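Local coordinates for protein probable dipeptidase (PDB 3B40) that probably hydrolyses dipeptides as a metal-dependent dipeptidase of the M19 (membrane dipeptidase) family, at residues A55-L60 with D371-R376; G69-W74 with N139-G144; S148-W153 with K196-R201; V265-Y270 with S357-D362. The protein carries 11 engineered substitutions. One frame throughout, in Å; residues are numbered along the deposited sequence.

Contact 1. Residues A55-L60 with D371-R376; sequences AGRGRL and DVSEIR
G58 and S373 bring the two backbones together, their CA atoms 3.8 Å apart, where the last turn of helix 52-58 lies against the loop that leads into helix 375-385. With no side chain, G58 lets S373 O come within 3.3 Å of its CA. The helix stops in a Schellman motif, R59 taking positive phi as the C-prime residue while L60 N bonds back to A55 O. Next to this helix end, V372 splits its two methyls: CG1 packs on L60 CD2 at 3.6 Å, and CG2 lies against A55 N and CA. I375 lays CG1 and CD1 against G58 O, a buried carbonyl without a hydrogen-bonding partner. The R376 chain, bent at chi3 (-61°), carries its guanidinium across the helix end, with R57 O over one face. At the exposed side, R57 rests a guanidinium face on S373 CB, and a water accepts weakly from R57 NH1 and donates to S373 OG. That hydroxyl and S373 N both bond to D371 OD1, the backbone bond forming an Asx turn. R57 also forms a salt bridge with D45. A55 and L60 reach F131 of strand 131-138, whereas I375 and R376 lean on H19 of helix 9-19.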
loop_
_atom_site.group_PDB
_atom_site.type_symbol
_atom_site.label_atom_id
_atom_site.label_comp_id
_atom_site.label_asym_id
_atom_site.label_seq_id
_atom_site.Cartn_x
_atom_site.Cartn_y
_atom_site.Cartn_z
ATOM N N ALA A 55 -10.943 14.451 -4.633
ATOM C CA ALA A 55 -11.312 13.992 -3.289
ATOM C C ALA A 55 -12.589 14.618 -2.786
ATOM O O ALA A 55 -13.383 13.938 -2.136
ATOM C CB ALA A 55 -10.166 14.217 -2.278
ATOM N N GLY A 56 -12.773 15.913 -3.074
ATOM C CA GLY A 56 -14.017 16.618 -2.759
ATOM C C GLY A 56 -15.214 16.032 -3.488
ATOM O O GLY A 56 -16.283 15.892 -2.909
ATOM N N ARG A 57 -15.021 15.706 -4.765
ATOM C CA ARG A 57 -16.046 15.098 -5.615
ATOM C C ARG A 57 -16.468 13.724 -5.096
ATOM O O ARG A 57 -17.662 13.406 -5.058
ATOM C CB ARG A 57 -15.509 14.897 -7.031
ATOM C CG ARG A 57 -16.202 15.714 -8.105
ATOM C CD ARG A 57 -15.864 15.163 -9.491
ATOM N NE ARG A 57 -14.479 15.417 -9.883
ATOM C CZ ARG A 57 -13.727 14.558 -10.581
ATOM N NH1 ARG A 57 -14.207 13.380 -10.960
ATOM N NH2 ARG A 57 -12.489 14.873 -10.907
ATOM N N GLY A 58 -15.485 12.898 -4.744
ATOM C CA GLY A 58 -15.768 11.569 -4.257
ATOM C C GLY A 58 -16.192 11.593 -2.815
ATOM O O GLY A 58 -16.779 10.632 -2.350
ATOM N N ARG A 59 -15.880 12.679 -2.091
ATOM C CA ARG A 59 -16.109 12.727 -0.626
ATOM C C ARG A 59 -15.139 11.839 0.169
ATOM O O ARG A 59 -15.494 11.344 1.229
ATOM C CB ARG A 59 -17.567 12.354 -0.238
ATOM C CG ARG A 59 -18.681 13.132 -0.954
ATOM C CD ARG A 59 -18.591 14.638 -0.697
ATOM N NE ARG A 59 -18.572 14.998 0.729
ATOM C CZ ARG A 59 -19.641 15.371 1.446
ATOM N NH1 ARG A 59 -19.479 15.681 2.720
ATOM N NH2 ARG A 59 -20.866 15.470 0.901
ATOM N N LEU A 60 -13.927 11.620 -0.354
ATOM C CA LEU A 60 -12.865 10.943 0.408
ATOM C C LEU A 60 -12.444 11.850 1.533
ATOM O O LEU A 60 -12.037 12.978 1.266
ATOM C CB LEU A 60 -11.648 10.699 -0.496
ATOM C CG LEU A 60 -10.524 9.873 0.160
ATOM C CD1 LEU A 60 -10.998 8.510 0.659
ATOM C CD2 LEU A 60 -9.320 9.716 -0.775
ATOM N N ASP A 371 -9.756 6.615 -9.734
ATOM C CA ASP A 371 -9.159 7.653 -8.904
ATOM C C ASP A 371 -10.051 7.933 -7.676
ATOM O O ASP A 371 -11.112 7.312 -7.507
ATOM C CB ASP A 371 -8.820 8.913 -9.756
ATOM C CG ASP A 371 -10.061 9.609 -10.311
ATOM O OD1 ASP A 371 -11.082 9.725 -9.582
ATOM O OD2 ASP A 371 -10.010 10.033 -11.486
ATOM N N VAL A 372 -9.618 8.844 -6.810
ATOM C CA VAL A 372 -10.277 9.025 -5.500
ATOM C C VAL A 372 -11.687 9.578 -5.629
ATOM O O VAL A 372 -12.455 9.522 -4.669
ATOM C CB VAL A 372 -9.475 9.911 -4.492
ATOM C CG1 VAL A 372 -8.173 9.207 -4.097
ATOM C CG2 VAL A 372 -9.212 11.307 -5.077
ATOM N N SER A 373 -12.011 10.113 -6.812
ATOM C CA SER A 373 -13.322 10.723 -7.026
ATOM C C SER A 373 -14.376 9.626 -7.196
ATOM O O SER A 373 -15.586 9.905 -7.121
ATOM C CB SER A 373 -13.306 11.663 -8.248
ATOM O OG SER A 373 -13.451 10.941 -9.450
ATOM N N GLU A 374 -13.908 8.389 -7.402
ATOM C CA GLU A 374 -14.793 7.228 -7.720
ATOM C C GLU A 374 -15.028 6.233 -6.544
ATOM O O GLU A 374 -15.617 5.138 -6.708
ATOM C CB GLU A 374 -14.276 6.516 -8.978
ATOM C CG GLU A 374 -14.530 7.303 -10.270
ATOM C CD GLU A 374 -14.224 6.547 -11.562
ATOM O OE1 GLU A 374 -13.605 5.460 -11.552
ATOM O OE2 GLU A 374 -14.619 7.058 -12.635
ATOM N N ILE A 375 -14.636 6.629 -5.339
ATOM C CA ILE A 375 -14.822 5.741 -4.160
ATOM C C ILE A 375 -16.252 5.245 -3.942
ATOM O O ILE A 375 -16.464 4.130 -3.458
ATOM C CB ILE A 375 -14.280 6.378 -2.845
ATOM C CG1 ILE A 375 -15.088 7.633 -2.444
ATOM C CG2 ILE A 375 -12.781 6.707 -3.007
ATOM C CD1 ILE A 375 -14.995 7.970 -0.916
ATOM N N ARG A 376 -17.255 6.058 -4.308
ATOM C CA ARG A 376 -18.637 5.670 -4.065
ATOM C C ARG A 376 -19.062 4.502 -4.949
ATOM O O ARG A 376 -20.025 3.818 -4.643
ATOM C CB ARG A 376 -19.575 6.875 -4.201
ATOM C CG ARG A 376 -19.164 8.007 -3.233
ATOM C CD ARG A 376 -19.960 9.281 -3.382
ATOM N NE ARG A 376 -19.778 9.827 -4.719
ATOM C CZ ARG A 376 -20.164 11.031 -5.102
ATOM N NH1 ARG A 376 -20.769 11.857 -4.241
ATOM N NH2 ARG A 376 -19.954 11.397 -6.346
HETATM O O HOH W 1 -15.689 11.285 -11.184
HETATM O O HOH W 2 -19.911 15.168 -4.478
#

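Contact 2. Residues G69-W74 with N139-G144; sequences GWPEMW and NAYPLG
N139 ND2 donates to G69 O at 2.8 Å, a moderately bent bond with an angle of 141° at the hydrogen. The donor lies in the carbonyl plane and meets a lone pair of the oxygen, although that oxygen is tilted out of the plane of the asparagine amide. CG of N139 is anti to the backbone N (chi1 -161°), which sends the amide across to the other loop, where ND2 also lies 3.4 Å from W70 CB. The other end of the amide is held on its own side: OD1 accepts weakly from Y141 N and from N169. P142 adds CG against the same G69 carbonyl oxygen, at 3.5 Å. Both loops follow parallel neighbours of the central sheet, residues 69-74 coming after strand 62-68 and residues 139-144 after strand 131-138, so the contact joins adjacent strand-to-helix connections of the TIM-barrel-clan fold. P71, the centre of an inverse gamma turn, meets Y141 in a CH-pi contact. P71 CG stands 3.6 Å from the centroid of the Y141 ring and 13° off the ring normal, with P71 CB near Y141 OH and CZ and P71 CD near Y141 CD2. Helix 87-108 packs on Y141 through F87, V88 and A91. Farther along, the W70 indole bonds within its own loop: NE1 donates to E72 OE1 at 2.9 Å, nearly in the ring plane but from above the carboxylate plane. E72 OE2 takes W74 N on its anti lone pair, and the edge-to-face partner of the W70 ring is Y165.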
loop_
_atom_site.group_PDB
_atom_site.type_symbol
_atom_site.label_atom_id
_atom_site.label_comp_id
_atom_site.label_asym_id
_atom_site.label_seq_id
_atom_site.Cartn_x
_atom_site.Cartn_y
_atom_site.Cartn_z
ATOM N N GLY A 69 11.208 6.119 0.404
ATOM C CA GLY A 69 12.367 6.107 -0.482
ATOM C C GLY A 69 12.761 4.658 -0.742
ATOM O O GLY A 69 12.423 3.768 0.044
ATOM N N TRP A 70 13.464 4.419 -1.851
ATOM C CA TRP A 70 13.998 3.094 -2.173
ATOM C C TRP A 70 15.159 3.222 -3.166
ATOM O O TRP A 70 15.451 4.344 -3.598
ATOM C CB TRP A 70 12.864 2.202 -2.715
ATOM C CG TRP A 70 12.583 2.377 -4.147
ATOM C CD1 TRP A 70 12.453 3.553 -4.832
ATOM C CD2 TRP A 70 12.378 1.333 -5.088
ATOM N NE1 TRP A 70 12.169 3.300 -6.158
ATOM C CE2 TRP A 70 12.124 1.939 -6.340
ATOM C CE3 TRP A 70 12.368 -0.076 -4.995
ATOM C CZ2 TRP A 70 11.881 1.183 -7.506
ATOM C CZ3 TRP A 70 12.131 -0.824 -6.156
ATOM C CH2 TRP A 70 11.873 -0.189 -7.386
ATOM N N PRO A 71 15.843 2.093 -3.514
ATOM C CA PRO A 71 17.008 2.148 -4.418
ATOM C C PRO A 71 16.590 2.261 -5.888
ATOM O O PRO A 71 16.806 1.330 -6.680
ATOM C CB PRO A 71 17.743 0.810 -4.157
ATOM C CG PRO A 71 16.960 0.110 -3.015
ATOM C CD PRO A 71 15.577 0.714 -3.069
ATOM N N GLU A 72 15.968 3.393 -6.212
ATOM C CA GLU A 72 15.531 3.763 -7.552
ATOM C C GLU A 72 16.578 3.479 -8.630
ATOM O O GLU A 72 17.715 3.946 -8.540
ATOM C CB GLU A 72 15.126 5.256 -7.570
ATOM C CG GLU A 72 14.503 5.727 -8.886
ATOM C CD GLU A 72 13.264 4.930 -9.268
ATOM O OE1 GLU A 72 12.256 5.032 -8.533
ATOM O OE2 GLU A 72 13.287 4.211 -10.305
ATOM N N MET A 73 16.184 2.701 -9.636
ATOM C CA MET A 73 17.067 2.377 -10.764
ATOM C C MET A 73 16.739 3.167 -12.037
ATOM O O MET A 73 17.576 3.258 -12.940
ATOM C CB MET A 73 17.059 0.864 -11.064
ATOM C CG MET A 73 15.762 0.286 -11.653
ATOM S SD MET A 73 14.359 0.111 -10.501
ATOM C CE MET A 73 15.038 -1.112 -9.376
ATOM N N TRP A 74 15.532 3.736 -12.099
ATOM C CA TRP A 74 14.991 4.308 -13.337
ATOM C C TRP A 74 15.103 5.824 -13.438
ATOM O O TRP A 74 16.095 6.402 -13.004
ATOM C CB TRP A 74 13.538 3.878 -13.510
ATOM C CG TRP A 74 13.401 2.420 -13.864
ATOM C CD1 TRP A 74 12.812 1.443 -13.110
ATOM C CD2 TRP A 74 13.852 1.781 -15.071
ATOM N NE1 TRP A 74 12.870 0.234 -13.769
ATOM C CE2 TRP A 74 13.497 0.413 -14.976
ATOM C CE3 TRP A 74 14.512 2.233 -16.225
ATOM C CZ2 TRP A 74 13.795 -0.512 -15.988
ATOM C CZ3 TRP A 74 14.805 1.316 -17.229
ATOM C CH2 TRP A 74 14.446 -0.041 -17.104
ATOM N N ASN A 139 9.114 1.387 3.999
ATOM C CA ASN A 139 10.466 0.924 3.607
ATOM C C ASN A 139 11.576 1.361 4.579
ATOM O O ASN A 139 11.870 2.562 4.712
ATOM C CB ASN A 139 10.818 1.377 2.200
ATOM C CG ASN A 139 11.948 0.564 1.579
ATOM O OD1 ASN A 139 12.348 -0.488 2.094
ATOM N ND2 ASN A 139 12.421 1.026 0.436
ATOM N N ALA A 140 12.195 0.395 5.256
ATOM C CA ALA A 140 13.298 0.705 6.186
ATOM C C ALA A 140 14.633 1.007 5.482
ATOM O O ALA A 140 15.569 1.485 6.120
ATOM C CB ALA A 140 13.480 -0.440 7.177
ATOM N N TYR A 141 14.719 0.714 4.177
ATOM C CA TYR A 141 15.945 0.950 3.399
ATOM C C TYR A 141 16.607 2.339 3.619
ATOM O O TYR A 141 17.794 2.405 3.925
ATOM C CB TYR A 141 15.713 0.652 1.913
ATOM C CG TYR A 141 16.902 0.996 1.035
ATOM C CD1 TYR A 141 17.991 0.110 0.921
ATOM C CD2 TYR A 141 16.948 2.206 0.314
ATOM C CE1 TYR A 141 19.093 0.416 0.123
ATOM C CE2 TYR A 141 18.066 2.520 -0.487
ATOM C CZ TYR A 141 19.119 1.618 -0.575
ATOM O OH TYR A 141 20.207 1.914 -1.362
ATOM N N PRO A 142 15.854 3.454 3.496
ATOM C CA PRO A 142 16.536 4.744 3.708
ATOM C C PRO A 142 17.138 4.972 5.107
ATOM O O PRO A 142 17.987 5.864 5.270
ATOM C CB PRO A 142 15.427 5.762 3.488
ATOM C CG PRO A 142 14.365 5.044 2.706
ATOM C CD PRO A 142 14.431 3.632 3.144
ATOM N N LEU A 143 16.724 4.186 6.105
ATOM C CA LEU A 143 17.073 4.489 7.493
ATOM C C LEU A 143 18.426 3.925 7.952
ATOM O O LEU A 143 18.894 4.292 9.030
ATOM C CB LEU A 143 15.970 4.041 8.470
ATOM C CG LEU A 143 14.482 4.347 8.246
ATOM C CD1 LEU A 143 13.667 3.856 9.453
ATOM C CD2 LEU A 143 14.287 5.842 8.009
ATOM N N GLY A 144 19.038 3.028 7.181
ATOM C CA GLY A 144 20.335 2.460 7.588
ATOM C C GLY A 144 20.187 1.660 8.875
ATOM O O GLY A 144 19.154 1.019 9.075
HETATM O O HOH W 3 10.805 5.099 3.653
#

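Contact 3. Residues S148-W153 with K196-R201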
loop_
_atom_site.group_PDB
_atom_site.type_symbol
_atom_site.label_atom_id
_atom_site.label_comp_id
_atom_site.label_asym_id
_atom_site.label_seq_id
_atom_site.Cartn_x
_atom_site.Cartn_y
_atom_site.Cartn_z
ATOM N N SER A 148 17.086 5.173 16.079
ATOM C CA SER A 148 16.574 6.468 16.526
ATOM C C SER A 148 15.927 7.248 15.381
ATOM O O SER A 148 15.250 8.247 15.626
ATOM C CB SER A 148 17.658 7.298 17.222
ATOM O OG SER A 148 18.607 7.754 16.289
ATOM N N GLN A 149 16.083 6.787 14.133
ATOM C CA GLN A 149 15.347 7.424 13.006
ATOM C C GLN A 149 13.828 7.235 13.149
ATOM O O GLN A 149 13.044 8.032 12.619
ATOM C CB GLN A 149 15.821 6.918 11.618
ATOM C CG GLN A 149 17.262 7.259 11.245
ATOM C CD GLN A 149 17.536 8.768 11.168
ATOM O OE1 GLN A 149 16.847 9.492 10.468
ATOM N NE2 GLN A 149 18.529 9.237 11.905
ATOM N N LEU A 150 13.409 6.190 13.859
ATOM C CA LEU A 150 11.991 5.974 14.138
ATOM C C LEU A 150 11.445 7.083 15.051
ATOM O O LEU A 150 10.414 7.676 14.755
ATOM C CB LEU A 150 11.750 4.581 14.740
ATOM C CG LEU A 150 12.090 3.385 13.841
ATOM C CD1 LEU A 150 11.821 2.039 14.548
ATOM C CD2 LEU A 150 11.333 3.475 12.480
ATOM N N ASP A 151 12.192 7.390 16.119
ATOM C CA ASP A 151 11.836 8.441 17.066
ATOM C C ASP A 151 11.748 9.805 16.385
ATOM O O ASP A 151 10.807 10.567 16.607
ATOM C CB ASP A 151 12.860 8.488 18.218
ATOM C CG ASP A 151 12.991 7.152 18.938
ATOM O OD1 ASP A 151 12.503 7.054 20.088
ATOM O OD2 ASP A 151 13.559 6.193 18.359
ATOM N N LYS A 152 12.731 10.093 15.540
ATOM C CA LYS A 152 12.798 11.351 14.819
ATOM C C LYS A 152 11.637 11.515 13.808
ATOM O O LYS A 152 11.017 12.579 13.745
ATOM C CB LYS A 152 14.160 11.483 14.133
ATOM C CG LYS A 152 15.360 11.571 15.114
ATOM C CD LYS A 152 16.713 11.596 14.351
ATOM C CE LYS A 152 17.908 11.867 15.260
ATOM N NZ LYS A 152 18.138 10.785 16.278
ATOM N N TRP A 153 11.322 10.463 13.051
ATOM C CA TRP A 153 10.189 10.505 12.109
ATOM C C TRP A 153 8.813 10.565 12.789
ATOM O O TRP A 153 7.936 11.315 12.353
ATOM C CB TRP A 153 10.285 9.379 11.084
ATOM C CG TRP A 153 11.272 9.662 9.917
ATOM C CD1 TRP A 153 12.455 9.020 9.669
ATOM C CD2 TRP A 153 11.103 10.616 8.842
ATOM N NE1 TRP A 153 13.051 9.535 8.534
ATOM C CE2 TRP A 153 12.238 10.505 8.000
ATOM C CE3 TRP A 153 10.109 11.558 8.523
ATOM C CZ2 TRP A 153 12.420 11.321 6.863
ATOM C CZ3 TRP A 153 10.275 12.367 7.384
ATOM C CH2 TRP A 153 11.427 12.236 6.563
ATOM N N LYS A 196 13.894 -6.556 14.771
ATOM C CA LYS A 196 13.223 -6.999 15.992
ATOM C C LYS A 196 13.202 -5.893 17.061
ATOM O O LYS A 196 12.203 -5.702 17.728
ATOM C CB LYS A 196 13.915 -8.256 16.546
ATOM C CG LYS A 196 13.725 -9.465 15.666
ATOM C CD LYS A 196 14.279 -10.692 16.364
ATOM C CE LYS A 196 13.643 -11.940 15.821
ATOM N NZ LYS A 196 14.526 -12.449 14.800
ATOM N N GLN A 197 14.307 -5.175 17.203
ATOM C CA GLN A 197 14.363 -4.019 18.069
ATOM C C GLN A 197 13.450 -2.898 17.542
ATOM O O GLN A 197 12.868 -2.159 18.333
ATOM C CB GLN A 197 15.819 -3.538 18.193
ATOM C CG GLN A 197 16.695 -4.541 18.964
ATOM C CD GLN A 197 18.170 -4.190 18.984
ATOM O OE1 GLN A 197 18.548 -3.034 18.846
ATOM N NE2 GLN A 197 19.008 -5.191 19.229
ATOM N N ALA A 198 13.324 -2.778 16.216
ATOM C CA ALA A 198 12.394 -1.795 15.614
ATOM C C ALA A 198 10.931 -2.053 16.030
ATOM O O ALA A 198 10.175 -1.118 16.242
ATOM C CB ALA A 198 12.533 -1.775 14.095
ATOM N N VAL A 199 10.542 -3.311 16.165
ATOM C CA VAL A 199 9.178 -3.629 16.569
ATOM C C VAL A 199 8.848 -3.105 17.993
ATOM O O VAL A 199 7.788 -2.506 18.228
ATOM C CB VAL A 199 8.913 -5.147 16.537
ATOM C CG1 VAL A 199 7.549 -5.461 17.186
ATOM C CG2 VAL A 199 8.997 -5.700 15.077
ATOM N N GLU A 200 9.748 -3.380 18.930
ATOM C CA GLU A 200 9.657 -2.813 20.279
ATOM C C GLU A 200 9.629 -1.267 20.240
ATOM O O GLU A 200 8.801 -0.624 20.915
ATOM C CB GLU A 200 10.805 -3.338 21.170
ATOM C CG GLU A 200 10.754 -2.837 22.658
ATOM C CD GLU A 200 9.530 -3.294 23.448
ATOM O OE1 GLU A 200 9.189 -2.633 24.459
ATOM O OE2 GLU A 200 8.915 -4.325 23.107
ATOM N N ARG A 201 10.524 -0.658 19.459
ATOM C CA ARG A 201 10.583 0.810 19.379
ATOM C C ARG A 201 9.300 1.409 18.835
ATOM O O ARG A 201 8.825 2.405 19.361
ATOM C CB ARG A 201 11.804 1.299 18.578
ATOM C CG ARG A 201 11.995 2.833 18.524
ATOM C CD ARG A 201 12.186 3.481 19.894
ATOM N NE ARG A 201 13.269 2.860 20.639
ATOM C CZ ARG A 201 14.557 3.128 20.464
ATOM N NH1 ARG A 201 14.947 4.031 19.548
ATOM N NH2 ARG A 201 15.459 2.468 21.204
#
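Two outer helices of the TIM-barrel-clan fold, 148-155 and 193-205, meet here side by side, running in broadly the same direction. Their short segments cross at -31° with the axes 10.2 Å apart. The backbones stay apart, the nearest CA atoms, those of L150 and R201, being 7.5 Å from each other, and side chains make the contact. L150 supplies the buried half. Its CD1 meets A198 CB at 3.9 Å and also lies against the aliphatic start of R201, near CB and CG. F163 and W171, from loops, also touch A198, and L202 and L205 of helix 193-205 extend the apolar patch around L150. The polar half lies nearer the surface and consists of a salt bridge between D151 and R201. R201 leaves its helix with CG anti to the backbone N, then bends at chi2 and chi3, which brings NH1 beside D151. The carboxylate is thus flanked by R201 CD as well as by the charged end, with CD 3.4 Å from D151 OD2. Carboxylate and guanidinium planes are 64° apart, so the groups do not form a flat two-bond pairing. A single hydrogen bond joins them: R201 NH1 donates to D151 OD2 at 2.8 Å, reaching the oxygen on its syn side, 22° out of the carboxylate plane.

Contact 4. Residues V265-Y270 with S357-D362; sequences VGFPAY and SSDFND
V265 and S357 pair as a parallel beta bridge, their CA atoms 4.6 Å apart, at the ends of strands 261-265 and 354-357 of the TIM-barrel-clan sheet. G266 N donates to S357 O at 2.9 Å, and V265 CA leans on the same oxygen in a CA-H...O contact. Beyond the bridge the chains diverge, G266 through an inverse gamma turn and 359-362 through a type II turn. V265 and S357 point to the same face, with V265 CB 3.4 Å from S357 OG; that hydroxyl lies between two backbone acceptors, the oxygens of S233 and Q263. V265 CG2, anti to the backbone N, reaches D359 CB at 3.7 Å. S358 turns the other way, its OG bonded to D26 and accepting F360 N in an ST turn. F267 completes the contact: CE1 presents the ring edge to D362 O, and CD1 lies 3.4 Å from D359 OD2, the ring and carboxylate planes 59° apart. F267 CD2 sits over the centre of the Y270 ring. From there the phenol reaches the carboxylate through one water, which lies 2.7 Å from Y270 OH and donates to D359 OD2 at 2.7 Å.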
loop_
_atom_site.group_PDB
_atom_site.type_symbol
_atom_site.label_atom_id
_atom_site.label_comp_id
_atom_site.label_asym_id
_atom_site.label_seq_id
_atom_site.Cartn_x
_atom_site.Cartn_y
_atom_site.Cartn_z
ATOM N N VAL A 265 -6.584 -4.229 -1.117
ATOM C CA VAL A 265 -6.078 -3.270 -2.072
ATOM C C VAL A 265 -6.655 -3.469 -3.485
ATOM O O VAL A 265 -6.662 -4.583 -4.008
ATOM C CB VAL A 265 -4.510 -3.279 -2.116
ATOM C CG1 VAL A 265 -3.980 -4.606 -2.669
ATOM C CG2 VAL A 265 -3.984 -2.134 -2.938
ATOM N N GLY A 266 -7.067 -2.359 -4.104
ATOM C CA GLY A 266 -7.524 -2.357 -5.505
ATOM C C GLY A 266 -6.367 -2.411 -6.498
ATOM O O GLY A 266 -6.228 -1.520 -7.356
ATOM N N PHE A 267 -5.512 -3.425 -6.363
ATOM C CA PHE A 267 -4.393 -3.600 -7.290
ATOM C C PHE A 267 -4.737 -4.734 -8.259
ATOM O O PHE A 267 -4.832 -5.912 -7.849
ATOM C CB PHE A 267 -3.055 -3.842 -6.572
ATOM C CG PHE A 267 -1.867 -3.648 -7.466
ATOM C CD1 PHE A 267 -1.153 -2.453 -7.454
ATOM C CD2 PHE A 267 -1.485 -4.642 -8.354
ATOM C CE1 PHE A 267 -0.086 -2.256 -8.303
ATOM C CE2 PHE A 267 -0.403 -4.462 -9.207
ATOM C CZ PHE A 267 0.300 -3.262 -9.184
ATOM N N PRO A 268 -5.037 -4.375 -9.521
ATOM C CA PRO A 268 -5.689 -5.348 -10.420
ATOM C C PRO A 268 -5.014 -6.733 -10.482
ATOM O O PRO A 268 -5.692 -7.755 -10.304
ATOM C CB PRO A 268 -5.700 -4.642 -11.788
ATOM C CG PRO A 268 -5.080 -3.343 -11.616
ATOM C CD PRO A 268 -4.894 -3.052 -10.155
ATOM N N ALA A 269 -3.701 -6.778 -10.697
ATOM C CA ALA A 269 -2.999 -8.073 -10.816
ATOM C C ALA A 269 -2.915 -8.904 -9.539
ATOM O O ALA A 269 -2.501 -10.075 -9.595
ATOM C CB ALA A 269 -1.571 -7.890 -11.411
ATOM N N TYR A 270 -3.275 -8.327 -8.393
ATOM C CA TYR A 270 -3.284 -9.089 -7.151
ATOM C C TYR A 270 -4.696 -9.643 -6.927
ATOM O O TYR A 270 -4.925 -10.403 -5.960
ATOM C CB TYR A 270 -2.924 -8.252 -5.911
ATOM C CG TYR A 270 -1.603 -7.473 -5.841
ATOM C CD1 TYR A 270 -0.528 -7.726 -6.699
ATOM C CD2 TYR A 270 -1.445 -6.475 -4.855
ATOM C CE1 TYR A 270 0.664 -6.960 -6.604
ATOM C CE2 TYR A 270 -0.255 -5.722 -4.735
ATOM C CZ TYR A 270 0.775 -5.962 -5.620
ATOM O OH TYR A 270 1.922 -5.220 -5.483
ATOM N N SER A 357 -8.087 -0.096 0.364
ATOM C CA SER A 357 -6.967 0.761 -0.063
ATOM C C SER A 357 -6.876 0.668 -1.568
ATOM O O SER A 357 -7.378 -0.285 -2.133
ATOM C CB SER A 357 -5.664 0.366 0.597
ATOM O OG SER A 357 -5.243 -0.936 0.239
ATOM N N SER A 358 -6.254 1.654 -2.205
ATOM C CA SER A 358 -6.158 1.712 -3.677
ATOM C C SER A 358 -4.830 1.336 -4.321
ATOM O O SER A 358 -4.794 0.701 -5.405
ATOM C CB SER A 358 -6.478 3.128 -4.137
ATOM O OG SER A 358 -5.639 4.084 -3.519
ATOM N N ASP A 359 -3.754 1.711 -3.648
ATOM C CA ASP A 359 -2.398 1.738 -4.234
ATOM C C ASP A 359 -2.369 2.772 -5.366
ATOM O O ASP A 359 -1.574 2.661 -6.293
ATOM C CB ASP A 359 -1.948 0.372 -4.735
ATOM C CG ASP A 359 -0.494 0.022 -4.307
ATOM O OD1 ASP A 359 0.288 0.917 -3.878
ATOM O OD2 ASP A 359 -0.134 -1.177 -4.425
ATOM N N PHE A 360 -3.207 3.800 -5.241
ATOM C CA PHE A 360 -3.223 4.867 -6.230
ATOM C C PHE A 360 -1.814 5.454 -6.364
ATOM O O PHE A 360 -1.066 5.519 -5.393
ATOM C CB PHE A 360 -4.270 5.958 -5.899
ATOM C CG PHE A 360 -5.722 5.601 -6.284
ATOM C CD1 PHE A 360 -6.012 4.805 -7.398
ATOM C CD2 PHE A 360 -6.783 6.068 -5.508
ATOM C CE1 PHE A 360 -7.320 4.479 -7.730
ATOM C CE2 PHE A 360 -8.095 5.758 -5.832
ATOM C CZ PHE A 360 -8.370 4.943 -6.937
ATOM N N ASN A 361 -1.481 5.913 -7.570
ATOM C CA ASN A 361 -0.155 6.488 -7.910
ATOM C C ASN A 361 1.027 5.508 -7.805
ATOM O O ASN A 361 2.164 5.916 -7.970
ATOM C CB ASN A 361 0.164 7.805 -7.152
ATOM C CG ASN A 361 -0.771 8.960 -7.513
ATOM O OD1 ASN A 361 -1.292 9.072 -8.649
ATOM N ND2 ASN A 361 -0.995 9.830 -6.545
ATOM N N ASP A 362 0.768 4.226 -7.540
ATOM C CA ASP A 362 1.808 3.222 -7.724
ATOM C C ASP A 362 1.217 2.013 -8.451
ATOM O O ASP A 362 1.589 0.893 -8.173
ATOM C CB ASP A 362 2.509 2.853 -6.394
ATOM C CG ASP A 362 3.872 2.130 -6.600
ATOM O OD1 ASP A 362 4.533 2.305 -7.644
ATOM O OD2 ASP A 362 4.292 1.367 -5.697
HETATM O O HOH W 4 1.773 -3.022 -3.905
#

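Overall arrangement
All four contacts belong to one M19 family fold built on a parallel sheet. Contact 4 lies at the ends of two strands, contact 2 in the loops after two others, and contacts 1 and 3 involve helices around them. Contact 1 alone joins an early to a late part of the chain, 311 residues apart, and encloses contacts 2, 3 and 4, which follow in series. Contact 4 is the most central, its centre about 7 Å from the centre of the chain, and touches contact 1 through F360 against D371 and V372. Contacts 2 and 3 touch through L143, which packs on L150 and W153. Contacts 2 and 4 approach to about 7 Å between nearest atoms, whereas the centres of contacts 1 and 3 are about 34 Å apart.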